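PDB 5ZWX: DUF724 domain-containing protein 6-like from Raphanus sativus, which binds histone H3 tails carrying a dimethyl-lysine mark of heterochromatin through a tandem Agenet cassette, and probably links that mark to DNA methylation. Local coordinates for residues V39-S44 and T49-E54; P12-G17 and V72-L77. All blocks are in the same frame, centred on the assembly; numbering follows the deposited sequence.

Interaction 1: residues V39-S44 and T49-E54; sequences VAVPSS and TKCEVE
Val-39 and Ala-40 both face Glu-52, the signature of a classic beta bulge near the loop end of a hairpin. Glu-52 O accepts two backbone bonds, from Val-39 N at 2.8 Å and from Ala-40 N at 3.2 Å, and both donors approach from the same face of its carbonyl plane. In return, Glu-52 N bonds to Ala-40 O at 2.9 Å, closing the hydrogen-bonded pair Ala-40/Glu-52, whose side chains project from one face of the sheet.

Val-39 can be followed outward. Its CB lies 3.6 Å from Glu-52 O. CG1, anti to the backbone N (chi1 177°), passes near the carboxylate of Glu-52, while CG2, beside that N, rests 3.8 Å from Glu-54 CB. The extended chain of Glu-54 carries its carboxylate onward to salt bridges with Arg-69 and Lys-37.

Past the bulge the pairing gives way to side-chain contacts. Pro-42 sets CG and CD against the backbone of Thr-49 and Lys-50, with CD 3.1 Å from Lys-50 O. The same CD meets Cys-51 SG at 3.7 Å, and Val-41 CG1 approaches this sulfur as well. With CG and CD gone, as in an alanine at Pro-42, a gap is likely to open over Lys-50 O and the thiol of Cys-51 to lose one of its apolar neighbours.

Strand 51-55 is an inner strand of the antiparallel sheet: while one edge pairs with strand 32-40, the other bonds to strand 67-72 through Cys-51 with Val-72 and Val-53 with Glu-70. Cys-51 and Val-53 also pack on Leu-77 of strand 77-78, and Pro-42 is flanked by Ile-8 of the N-terminal loop.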
# COMPACT_ATOMS: atom_id res chain seq x y z
N VAL A 39 -10.65 11.59 -3.11
CA VAL A 39 -11.93 12.30 -3.06
C VAL A 39 -11.78 13.79 -3.38
O VAL A 39 -12.63 14.38 -4.06
CB VAL A 39 -12.59 12.14 -1.67
CG1 VAL A 39 -13.88 12.95 -1.59
CG2 VAL A 39 -12.87 10.70 -1.42
N ALA A 40 -10.70 14.41 -2.91
CA ALA A 40 -10.49 15.83 -3.18
C ALA A 40 -9.01 16.17 -3.18
O ALA A 40 -8.22 15.55 -2.45
CB ALA A 40 -11.24 16.68 -2.16
N VAL A 41 -8.63 17.16 -4.00
CA VAL A 41 -7.25 17.61 -4.04
C VAL A 41 -7.18 19.13 -3.91
O VAL A 41 -8.19 19.81 -4.07
CB VAL A 41 -6.53 17.18 -5.35
CG1 VAL A 41 -6.58 15.65 -5.53
CG2 VAL A 41 -7.10 17.93 -6.54
N PRO A 42 -6.00 19.67 -3.55
CA PRO A 42 -5.90 21.13 -3.57
C PRO A 42 -6.09 21.63 -4.98
O PRO A 42 -5.48 21.12 -5.92
CB PRO A 42 -4.47 21.39 -3.07
CG PRO A 42 -4.14 20.17 -2.25
CD PRO A 42 -4.82 19.02 -2.95
N SER A 43 -6.98 22.60 -5.14
CA SER A 43 -7.16 23.23 -6.43
C SER A 43 -6.14 24.37 -6.57
O SER A 43 -5.44 24.69 -5.61
CB SER A 43 -8.59 23.72 -6.56
OG SER A 43 -9.02 24.35 -5.37
N SER A 44 -6.03 24.99 -7.74
CA SER A 44 -5.10 26.11 -7.89
C SER A 44 -5.68 27.23 -7.02
O SER A 44 -5.00 28.16 -6.60
CB SER A 44 -4.95 26.51 -9.36
OG SER A 44 -3.75 27.24 -9.60
N THR A 49 -3.05 22.23 1.43
CA THR A 49 -2.05 21.56 0.61
C THR A 49 -2.34 20.05 0.66
O THR A 49 -1.66 19.24 0.05
CB THR A 49 -0.63 21.85 1.11
OG1 THR A 49 -0.51 21.46 2.48
CG2 THR A 49 -0.31 23.35 1.00
N LYS A 50 -3.39 19.69 1.39
CA LYS A 50 -3.68 18.28 1.61
C LYS A 50 -4.75 17.70 0.68
O LYS A 50 -5.48 18.43 0.03
CB LYS A 50 -4.08 18.09 3.07
CG LYS A 50 -2.90 18.33 4.00
CD LYS A 50 -3.31 18.40 5.45
CE LYS A 50 -2.09 18.64 6.32
NZ LYS A 50 -1.30 19.80 5.82
N CYS A 51 -4.81 16.38 0.62
CA CYS A 51 -5.78 15.65 -0.19
C CYS A 51 -6.71 14.91 0.73
O CYS A 51 -6.32 14.56 1.82
CB CYS A 51 -5.08 14.63 -1.11
SG CYS A 51 -4.06 15.45 -2.39
N GLU A 52 -7.95 14.66 0.31
CA GLU A 52 -8.78 13.74 1.06
C GLU A 52 -8.87 12.44 0.27
O GLU A 52 -9.03 12.48 -0.95
CB GLU A 52 -10.16 14.34 1.32
CG GLU A 52 -11.06 13.46 2.18
CD GLU A 52 -12.44 14.05 2.32
OE1 GLU A 52 -12.70 15.04 1.62
OE2 GLU A 52 -13.26 13.53 3.11
N VAL A 53 -8.77 11.31 0.96
CA VAL A 53 -8.86 10.00 0.32
C VAL A 53 -9.89 9.15 1.03
O VAL A 53 -10.22 9.39 2.20
CB VAL A 53 -7.51 9.21 0.31
CG1 VAL A 53 -6.46 9.97 -0.50
CG2 VAL A 53 -7.01 8.91 1.74
N GLU A 54 -10.43 8.18 0.29
CA GLU A 54 -11.34 7.17 0.85
C GLU A 54 -10.71 5.81 0.73
O GLU A 54 -10.29 5.43 -0.36
CB GLU A 54 -12.68 7.19 0.11
CG GLU A 54 -13.64 6.12 0.58
CD GLU A 54 -14.97 6.20 -0.14
OE1 GLU A 54 -15.12 5.52 -1.17
OE2 GLU A 54 -15.86 6.95 0.33

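Interaction 2: residues P12-G17 and V72-L77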
# COMPACT_ATOMS: atom_id res chain seq x y z
N PRO A 12 0.85 14.57 -11.54
CA PRO A 12 -0.23 14.34 -12.52
C PRO A 12 -1.23 13.22 -12.18
O PRO A 12 -2.42 13.33 -12.52
CB PRO A 12 0.55 13.99 -13.80
CG PRO A 12 1.80 14.82 -13.68
CD PRO A 12 2.17 14.71 -12.19
N PHE A 13 -0.80 12.16 -11.51
CA PHE A 13 -1.74 11.07 -11.24
C PHE A 13 -2.78 11.46 -10.19
O PHE A 13 -3.81 10.81 -10.06
CB PHE A 13 -1.01 9.80 -10.78
CG PHE A 13 -0.53 9.85 -9.35
CD1 PHE A 13 0.73 10.35 -9.04
CD2 PHE A 13 -1.34 9.38 -8.31
CE1 PHE A 13 1.18 10.38 -7.72
CE2 PHE A 13 -0.89 9.41 -6.99
CZ PHE A 13 0.37 9.93 -6.70
N LEU A 14 -2.51 12.53 -9.45
CA LEU A 14 -3.37 12.88 -8.33
C LEU A 14 -4.52 13.74 -8.78
O LEU A 14 -4.36 14.95 -8.99
CB LEU A 14 -2.55 13.58 -7.24
CG LEU A 14 -2.67 13.24 -5.76
CD1 LEU A 14 -2.91 11.74 -5.51
CD2 LEU A 14 -1.41 13.73 -5.00
N LYS A 15 -5.69 13.13 -8.96
CA LYS A 15 -6.89 13.89 -9.27
C LYS A 15 -8.09 13.22 -8.60
O LYS A 15 -8.03 12.02 -8.28
CB LYS A 15 -7.10 13.99 -10.79
CG LYS A 15 -7.30 12.65 -11.47
CD LYS A 15 -7.36 12.78 -12.99
CE LYS A 15 -6.01 13.16 -13.57
NZ LYS A 15 -6.03 13.13 -15.05
N PRO A 16 -9.17 13.98 -8.36
CA PRO A 16 -10.36 13.34 -7.81
C PRO A 16 -10.73 12.10 -8.61
O PRO A 16 -10.70 12.15 -9.84
CB PRO A 16 -11.45 14.42 -7.93
CG PRO A 16 -10.70 15.71 -7.95
CD PRO A 16 -9.39 15.42 -8.63
N GLY A 17 -11.04 11.01 -7.92
CA GLY A 17 -11.45 9.79 -8.59
C GLY A 17 -10.31 8.82 -8.80
O GLY A 17 -10.53 7.63 -8.97
N VAL A 72 -4.94 13.63 4.05
CA VAL A 72 -3.56 13.19 4.12
C VAL A 72 -2.64 14.13 3.34
O VAL A 72 -3.12 14.91 2.52
CB VAL A 72 -3.39 11.77 3.53
CG1 VAL A 72 -4.24 10.75 4.33
CG2 VAL A 72 -3.79 11.75 2.08
N ASP A 73 -1.33 14.02 3.59
CA ASP A 73 -0.32 14.75 2.82
C ASP A 73 -0.17 14.13 1.44
O ASP A 73 -0.30 12.91 1.27
CB ASP A 73 1.04 14.70 3.53
CG ASP A 73 1.05 15.44 4.87
OD1 ASP A 73 0.33 16.45 5.02
OD2 ASP A 73 1.80 15.02 5.76
N VAL A 74 0.10 14.96 0.44
CA VAL A 74 0.42 14.43 -0.88
C VAL A 74 1.50 13.31 -0.82
O VAL A 74 1.36 12.27 -1.47
CB VAL A 74 0.89 15.57 -1.80
CG1 VAL A 74 1.49 15.01 -3.08
CG2 VAL A 74 -0.31 16.47 -2.11
N GLY A 75 2.53 13.51 -0.01
CA GLY A 75 3.63 12.56 0.08
C GLY A 75 3.24 11.20 0.67
O GLY A 75 4.05 10.27 0.66
N GLN A 76 2.00 11.07 1.14
CA GLN A 76 1.50 9.77 1.64
C GLN A 76 0.92 8.91 0.52
O GLN A 76 0.60 7.74 0.73
CB GLN A 76 0.44 9.98 2.71
CG GLN A 76 0.99 10.51 3.99
CD GLN A 76 -0.10 10.70 5.03
OE1 GLN A 76 -0.48 11.83 5.32
NE2 GLN A 76 -0.62 9.61 5.58
N LEU A 77 0.79 9.47 -0.68
CA LEU A 77 0.08 8.79 -1.76
C LEU A 77 1.00 8.37 -2.89
O LEU A 77 1.98 9.06 -3.16
CB LEU A 77 -1.02 9.70 -2.33
CG LEU A 77 -2.04 10.19 -1.30
CD1 LEU A 77 -3.12 11.09 -1.93
CD2 LEU A 77 -2.68 8.97 -0.60
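Val-74 and Leu-77 receive Leu-14 from the N-terminal loop, and Leu-77 also meets the ring of Phe-13; no hydrogen bond crosses between the segments. Val-72 ends strand 67-72. At Asp-73 the chain turns: its N gives a fairly straight bond (161°) to Gln-76 OE1, although the donor stands above the amide plane, and its O accepts from Gln-76 N. Val-74 opens the short 3-10 segment 74-76 and offers both methyls to Leu-14 CD2, CG1 at 3.7 Å and CG2 at 4.1 Å. The 3-10 turn directly before a short final strand is a familiar feature of SH3-like barrels, the clan to which the Agenet domain belongs; here Leu-14 packs against it. Gly-75 carries the turn on to Gln-76, whose NE2 is held by Ser-23 O. Leu-77 N bonds to Val-74 O, completing the turn as the chain enters strand 77-78. The Leu-77 side chain, with CG anti to its own carbonyl carbon (chi1 -57°), sends CD1 to within 3.6 Å of Leu-14 CD1, the two leucines meeting at about a right angle. Leu-77 O lies near the plane of the Phe-13 ring, at its edge, 4.0 Å from Phe-13 CZ. Around them Val-20 touches both Phe-13 and Leu-14, and Pro-79 adjoins the aromatic ring.

In the fold
Interaction 1 pairs neighbouring strands of a hairpin through backbone bonds, with Glu-52 and Glu-54 partly exposed and Pro-42 and Cys-51 buried. Interaction 2 is smaller, burying 172 Å² against 371 Å², and brings together loops 55 residues apart with no hydrogen bond across it; it is mostly apolar apart from a ring edge at a carbonyl oxygen. The centres of interaction 1 and interaction 2 lie about 7 Å apart. Cys-51 is common ground: it belongs to interaction 1, and its side chain touches Leu-14 and Val-74 of interaction 2. Pro-42, Cys-51, Leu-14 and Leu-77 are all buried and probably share one hydrophobic interior.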